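Local coordinates for protein 2-hydroxyisobutyryl-CoA synthetase (PDB 6HDY) that belongs to the ANL superfamily of AMP-binding enzymes and carries the small C-terminal domain of that family beside a large AMP-binding domain, at residues D411-L415 and L446-K451; A389-M393 and E437-V442; R416-S420 and S459-T463. All coordinates share one frame; numbering follows the deposited sequence.

Contact 1 of 3, residues D411-L415 and L446-K451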
# COMPACT_ATOMS: atom_id res chain seq x y z
N ASP A 411 1.24 43.19 -5.56
CA ASP A 411 1.09 44.29 -4.61
C ASP A 411 0.39 43.82 -3.33
O ASP A 411 0.69 44.32 -2.23
CB ASP A 411 0.33 45.46 -5.25
CG ASP A 411 1.11 46.19 -6.33
OD1 ASP A 411 2.31 46.49 -6.10
OD2 ASP A 411 0.52 46.51 -7.39
N GLU A 412 -0.54 42.85 -3.47
CA GLU A 412 -1.32 42.31 -2.35
C GLU A 412 -1.38 40.79 -2.39
O GLU A 412 -1.17 40.17 -3.44
CB GLU A 412 -2.77 42.88 -2.31
CG GLU A 412 -2.96 44.32 -2.80
CD GLU A 412 -3.85 44.44 -4.03
OE1 GLU A 412 -3.46 43.94 -5.11
OE2 GLU A 412 -4.95 45.01 -3.89
N LEU A 413 -1.73 40.19 -1.25
CA LEU A 413 -1.92 38.77 -1.07
C LEU A 413 -3.40 38.42 -1.23
O LEU A 413 -4.23 38.95 -0.51
CB LEU A 413 -1.41 38.36 0.33
CG LEU A 413 -1.62 36.89 0.75
CD1 LEU A 413 -0.91 35.92 -0.19
CD2 LEU A 413 -1.17 36.67 2.17
N LEU A 414 -3.73 37.52 -2.19
CA LEU A 414 -5.11 37.08 -2.41
C LEU A 414 -5.32 35.74 -1.70
O LEU A 414 -4.60 34.77 -1.97
CB LEU A 414 -5.47 36.97 -3.92
CG LEU A 414 -5.29 38.21 -4.83
CD1 LEU A 414 -5.75 37.91 -6.23
CD2 LEU A 414 -6.05 39.43 -4.30
N LEU A 415 -6.31 35.70 -0.78
CA LEU A 415 -6.63 34.49 -0.02
C LEU A 415 -8.10 34.12 -0.17
O LEU A 415 -8.95 35.00 -0.20
CB LEU A 415 -6.28 34.66 1.47
CG LEU A 415 -4.82 34.97 1.87
CD1 LEU A 415 -4.71 35.20 3.38
CD2 LEU A 415 -3.85 33.81 1.46
N LEU A 446 2.59 39.03 8.39
CA LEU A 446 3.47 39.16 7.24
C LEU A 446 3.93 40.58 6.88
O LEU A 446 5.00 40.74 6.28
CB LEU A 446 2.82 38.51 6.00
CG LEU A 446 2.09 37.17 6.17
CD1 LEU A 446 1.40 36.79 4.87
CD2 LEU A 446 3.04 36.04 6.60
N GLY A 447 3.13 41.59 7.22
CA GLY A 447 3.42 42.99 6.92
C GLY A 447 3.08 43.34 5.49
O GLY A 447 3.76 44.16 4.86
N VAL A 448 2.02 42.72 4.97
CA VAL A 448 1.57 42.86 3.59
C VAL A 448 0.05 42.94 3.51
O VAL A 448 -0.63 42.37 4.35
CB VAL A 448 2.22 41.71 2.75
CG1 VAL A 448 1.21 40.86 1.98
CG2 VAL A 448 3.31 42.24 1.84
N ARG A 449 -0.49 43.68 2.52
CA ARG A 449 -1.94 43.81 2.30
C ARG A 449 -2.49 42.44 1.91
O ARG A 449 -1.92 41.77 1.04
CB ARG A 449 -2.25 44.89 1.23
CG ARG A 449 -3.72 44.96 0.74
CD ARG A 449 -4.69 45.68 1.68
NE ARG A 449 -6.08 45.51 1.25
CZ ARG A 449 -7.03 44.90 1.95
NH1 ARG A 449 -6.75 44.40 3.15
NH2 ARG A 449 -8.26 44.79 1.47
N ALA A 450 -3.56 42.00 2.59
CA ALA A 450 -4.16 40.71 2.31
C ALA A 450 -5.65 40.84 2.03
O ALA A 450 -6.41 41.23 2.91
CB ALA A 450 -3.91 39.75 3.47
N LYS A 451 -6.05 40.55 0.78
CA LYS A 451 -7.45 40.52 0.35
C LYS A 451 -7.98 39.09 0.63
O LYS A 451 -7.38 38.11 0.18
CB LYS A 451 -7.57 40.84 -1.14
CG LYS A 451 -7.62 42.33 -1.45
CD LYS A 451 -7.80 42.57 -2.95
CE LYS A 451 -8.16 44.01 -3.25
NZ LYS A 451 -8.22 44.27 -4.71

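Contact 2 of 3, residues A389-M393 and E437-V442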
# COMPACT_ATOMS: atom_id res chain seq x y z
N ALA A 389 -0.78 31.37 10.67
CA ALA A 389 -1.55 32.52 11.13
C ALA A 389 -3.04 32.22 11.14
O ALA A 389 -3.71 32.54 12.13
CB ALA A 389 -1.26 33.74 10.27
N LEU A 390 -3.55 31.56 10.08
CA LEU A 390 -4.97 31.21 9.98
C LEU A 390 -5.43 30.17 11.00
O LEU A 390 -6.52 30.31 11.56
CB LEU A 390 -5.33 30.74 8.57
CG LEU A 390 -5.34 31.78 7.45
CD1 LEU A 390 -5.72 31.13 6.18
CD2 LEU A 390 -6.34 32.91 7.72
N ASN A 391 -4.59 29.13 11.25
CA ASN A 391 -4.88 28.04 12.18
C ASN A 391 -4.91 28.49 13.63
O ASN A 391 -5.43 27.77 14.48
CB ASN A 391 -3.93 26.82 11.96
CG ASN A 391 -4.40 25.90 10.85
OD1 ASN A 391 -5.19 24.98 11.07
ND2 ASN A 391 -3.96 26.17 9.62
N GLN A 392 -4.38 29.69 13.91
CA GLN A 392 -4.35 30.26 15.26
C GLN A 392 -5.58 31.15 15.52
O GLN A 392 -5.63 31.85 16.54
CB GLN A 392 -3.02 30.99 15.53
CG GLN A 392 -1.94 30.02 15.98
CD GLN A 392 -0.59 30.65 16.19
OE1 GLN A 392 -0.06 31.36 15.32
NE2 GLN A 392 0.03 30.34 17.33
N MET A 393 -6.58 31.07 14.62
CA MET A 393 -7.84 31.82 14.67
C MET A 393 -9.01 30.85 14.90
O MET A 393 -9.17 29.89 14.14
CB MET A 393 -8.08 32.60 13.37
CG MET A 393 -6.96 33.55 12.99
SD MET A 393 -7.43 34.60 11.59
CE MET A 393 -8.67 35.71 12.44
N GLU A 437 -11.25 40.23 10.04
CA GLU A 437 -10.29 39.82 11.08
C GLU A 437 -9.17 38.91 10.55
O GLU A 437 -8.03 39.03 11.00
CB GLU A 437 -11.00 39.20 12.29
CG GLU A 437 -10.84 40.03 13.55
CD GLU A 437 -9.53 39.82 14.28
OE1 GLU A 437 -8.52 40.45 13.90
OE2 GLU A 437 -9.51 39.01 15.25
N ALA A 438 -9.50 38.00 9.59
CA ALA A 438 -8.53 37.11 8.93
C ALA A 438 -7.53 37.99 8.15
O ALA A 438 -6.33 37.85 8.34
CB ALA A 438 -9.25 36.16 7.97
N SER A 439 -8.05 38.96 7.35
CA SER A 439 -7.28 39.95 6.58
C SER A 439 -6.28 40.70 7.49
O SER A 439 -5.09 40.67 7.20
CB SER A 439 -8.22 40.94 5.88
OG SER A 439 -7.51 41.99 5.25
N HIS A 440 -6.75 41.28 8.60
CA HIS A 440 -5.93 42.01 9.57
C HIS A 440 -4.84 41.14 10.17
O HIS A 440 -3.69 41.55 10.14
CB HIS A 440 -6.81 42.61 10.69
CG HIS A 440 -6.05 43.35 11.75
ND1 HIS A 440 -5.77 44.71 11.64
CD2 HIS A 440 -5.57 42.91 12.94
CE1 HIS A 440 -5.12 45.04 12.75
NE2 HIS A 440 -4.97 43.99 13.56
N ARG A 441 -5.20 39.96 10.73
CA ARG A 441 -4.26 39.04 11.38
C ARG A 441 -3.06 38.74 10.45
O ARG A 441 -1.91 38.96 10.84
CB ARG A 441 -4.97 37.74 11.83
CG ARG A 441 -4.57 37.25 13.23
CD ARG A 441 -5.72 37.37 14.23
NE ARG A 441 -5.93 36.14 15.02
CZ ARG A 441 -6.94 35.95 15.87
NH1 ARG A 441 -7.84 36.90 16.06
NH2 ARG A 441 -7.04 34.80 16.53
N VAL A 442 -3.36 38.32 9.21
CA VAL A 442 -2.41 37.99 8.15
C VAL A 442 -1.52 39.20 7.83
O VAL A 442 -0.30 39.03 7.70
CB VAL A 442 -3.15 37.40 6.92
CG1 VAL A 442 -2.23 37.23 5.72
CG2 VAL A 442 -3.80 36.06 7.28

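Contact 3 of 3, residues R416-S420 and S459-T463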
# COMPACT_ATOMS: atom_id res chain seq x y z
N ARG A 416 -8.38 32.81 -0.31
CA ARG A 416 -9.72 32.23 -0.36
C ARG A 416 -9.76 31.45 0.95
O ARG A 416 -9.02 30.48 1.09
CB ARG A 416 -9.94 31.29 -1.57
CG ARG A 416 -9.82 31.98 -2.95
CD ARG A 416 -10.43 31.11 -4.05
NE ARG A 416 -11.85 31.42 -4.20
CZ ARG A 416 -12.77 30.63 -4.75
NH1 ARG A 416 -12.43 29.43 -5.22
NH2 ARG A 416 -14.04 31.02 -4.83
N VAL A 417 -10.53 31.95 1.94
CA VAL A 417 -10.55 31.35 3.27
C VAL A 417 -11.94 30.81 3.66
O VAL A 417 -12.96 31.47 3.47
CB VAL A 417 -10.00 32.35 4.34
CG1 VAL A 417 -10.04 31.77 5.74
CG2 VAL A 417 -8.59 32.82 3.99
N GLU A 418 -11.95 29.60 4.22
CA GLU A 418 -13.16 28.99 4.73
C GLU A 418 -13.42 29.48 6.16
O GLU A 418 -12.52 29.39 7.00
CB GLU A 418 -13.03 27.45 4.77
CG GLU A 418 -13.78 26.71 3.68
CD GLU A 418 -13.71 25.20 3.78
OE1 GLU A 418 -13.85 24.67 4.91
OE2 GLU A 418 -13.60 24.54 2.72
N PRO A 419 -14.65 29.96 6.47
CA PRO A 419 -15.00 30.22 7.89
C PRO A 419 -15.51 28.89 8.50
O PRO A 419 -15.82 27.95 7.75
CB PRO A 419 -16.16 31.19 7.78
CG PRO A 419 -16.86 30.75 6.50
CD PRO A 419 -15.82 30.15 5.59
N SER A 420 -15.66 28.81 9.83
CA SER A 420 -16.22 27.61 10.46
C SER A 420 -17.75 27.58 10.25
O SER A 420 -18.36 28.63 9.97
CB SER A 420 -15.90 27.58 11.95
OG SER A 420 -16.47 28.67 12.63
N SER A 459 -16.08 23.50 1.36
CA SER A 459 -16.09 23.57 -0.10
C SER A 459 -14.70 23.23 -0.68
O SER A 459 -14.62 22.64 -1.76
CB SER A 459 -16.55 24.94 -0.58
OG SER A 459 -15.69 25.98 -0.12
N ILE A 460 -13.62 23.65 0.01
CA ILE A 460 -12.24 23.41 -0.43
C ILE A 460 -11.89 21.92 -0.23
O ILE A 460 -12.13 21.36 0.85
CB ILE A 460 -11.19 24.37 0.23
CG1 ILE A 460 -11.47 25.86 -0.11
CG2 ILE A 460 -9.74 23.98 -0.17
CD1 ILE A 460 -10.67 26.94 0.77
N ALA A 461 -11.34 21.27 -1.28
CA ALA A 461 -10.94 19.87 -1.22
C ALA A 461 -9.87 19.63 -0.15
O ALA A 461 -8.88 20.37 -0.06
CB ALA A 461 -10.42 19.41 -2.58
N ARG A 462 -10.14 18.64 0.70
CA ARG A 462 -9.22 18.16 1.73
C ARG A 462 -8.36 17.06 1.04
O ARG A 462 -8.67 16.66 -0.09
CB ARG A 462 -9.99 17.56 2.95
CG ARG A 462 -11.10 18.42 3.61
CD ARG A 462 -10.70 19.86 3.86
NE ARG A 462 -11.42 20.49 4.96
CZ ARG A 462 -12.22 21.56 4.84
NH1 ARG A 462 -12.46 22.09 3.64
NH2 ARG A 462 -12.79 22.10 5.91
N THR A 463 -7.28 16.59 1.71
CA THR A 463 -6.39 15.55 1.18
C THR A 463 -5.88 14.60 2.27
O THR A 463 -5.73 15.01 3.43
CB THR A 463 -5.20 16.14 0.36
OG1 THR A 463 -4.41 15.06 -0.19
CG2 THR A 463 -4.29 17.07 1.18

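Contact 1 of 3, residues D411-L415 and L446-K451
Leu413 O takes the shortest bond of the contact, from Lys451 N at 2.7 Å, and the same oxygen receives a CA-H...O contact from Ala450 CA. The bond belongs to a parallel ladder between strands 413-419 and 450-454, the latter at one edge of the mixed sheet of the C-terminal domain; helix 428-446 lies between the two strands in sequence, a beta-alpha-beta crossover. Two further rungs, Leu413 N to Arg449 O (2.8 Å, 172° at the hydrogen) and Leu415 N to Lys451 O (2.8 Å), set Leu413 beside Ala450 and Leu414 beside Lys451. On the face of Leu413 and Ala450 the packing is apolar: Leu413 CD2 meets Leu446 CD1 at 3.7 Å, the two side chains crossing nearly at right angles, and Val442 of helix 428-446 lies over both Leu413 and Ala450. On the face of Leu414 and Lys451 the lysine runs extended beyond CG alongside Leu414, its CB and CD both 3.8 Å from Leu414 CD2, and its amine is also hydrogen-bonded to Asn481 of helix 474-486. Bent at chi2 (117°), the Glu412 chain places OE2 in a long salt bridge, 3.5 Å from Lys451 NZ.

Contact 2 of 3, residues A389-M393 and E437-V442
Met393 and Arg441 carry most of this contact, in which the C-terminal end of helix 383-391 and the turn after it pack against helix 428-446 within the alpha/beta C-terminal domain. Both helices lie over the same face of the mixed sheet, where Leu390 rests on Val417 and Val442 on Leu413 and Leu415.

Apolar packing joins the helices through Leu390, whose CD2 lies 4.1 Å from Val442 CG2 and somewhat farther from Ala438 CB. Met393 enters beside them: SD packs 3.8 Å from Ala438 CA and also touches Arg441 CB. The terminal methyl turns aside at chi3 (71°) and settles in van der Waals contact with the main chain of helix 428-446, CE being 3.7 Å from Glu437 O and equally near Ala438 N.

Contacts with the flat guanidinium form a second group. The methionine and arginine side chains approach from opposite directions, and Met393 lies over one face of the Arg441 group. Its CG comes to 3.4 Å from Arg441 NE, and CE stands above the plane, offset toward the rim.

Polar bonds fix the rim of that group. Arg441 NH2 donates to Gln392 O over 3.3 Å (152° at the hydrogen), with the oxygen close to the guanidinium plane; this ties the arginine to the main chain of Gln392, next to Asn391, whose O accepts from Arg263 of the large domain. Bends at chi2 and chi3 carry the arginine back along its own helix, and there Arg441 NH1 makes a salt bridge to Glu437 OE2 at 2.8 Å, its hydrogen bond weak at 121°.

Contact 3 of 3, residues R416-S420 and S459-T463
The end of strand 413-419, in segment 416-420, and the irregular segment 459-463 form no backbone ladder; their closest CA atoms, those of Glu418 and Ile460, stay 7.7 Å apart. The link between the mixed sheet of the C-terminal domain and the loop from strand 450-454 to strand 470-471 is made by side chains, above all Glu418, extended beyond CG, with one main-chain N-H of the loop taking part. The Glu418 carboxylate and the Arg462 guanidinium meet from opposite directions in a bidentate, end-on salt bridge: Arg462 NH1 to Glu418 OE2 at 2.9 Å, and Arg462 NH2 to Glu418 OE1 at 3.0 Å. Both oxygens are met on their syn sides but from out of the carboxylate plane, the two planes being 35° apart; both stay near the guanidinium plane. Glu418 OE2 also accepts from Ile460 N at 2.9 Å, nearly in line with its C-O bond. This gathering of donors round a buried carboxylate would be expected to favour its charged form. Glu230, in the large domain, pairs with Arg462 NE, so the arginine links both domains. Ile460 CD1 makes a loose van der Waals contact with Arg416 O, 3.9 Å away. Arg462 NH1 also donates to Ile460 O at 2.9 Å.

Overall arrangement
All three contacts lie in the C-terminal domain, and strand 413-419 connects them: contact 1 uses its beginning, contact 3 its end, and the helices of contact 2 lie over one of its faces. Contacts 1 and 2 are partly buried and touch directly, sharing Val442 and joined where Ser439 OG bonds to Ala450 O. Contact 3 lies at the surface, although Glu418, which carries it, is itself buried; its centre is about 19 Å from that of contact 1, and it meets contact 2 by a single packing touch. The chemistry differs accordingly: main-chain bonds in the sheet, aliphatic packing and a methionine laid on an arginine face where a helix and its following turn meet a second helix, and a charged pair where a loop is held.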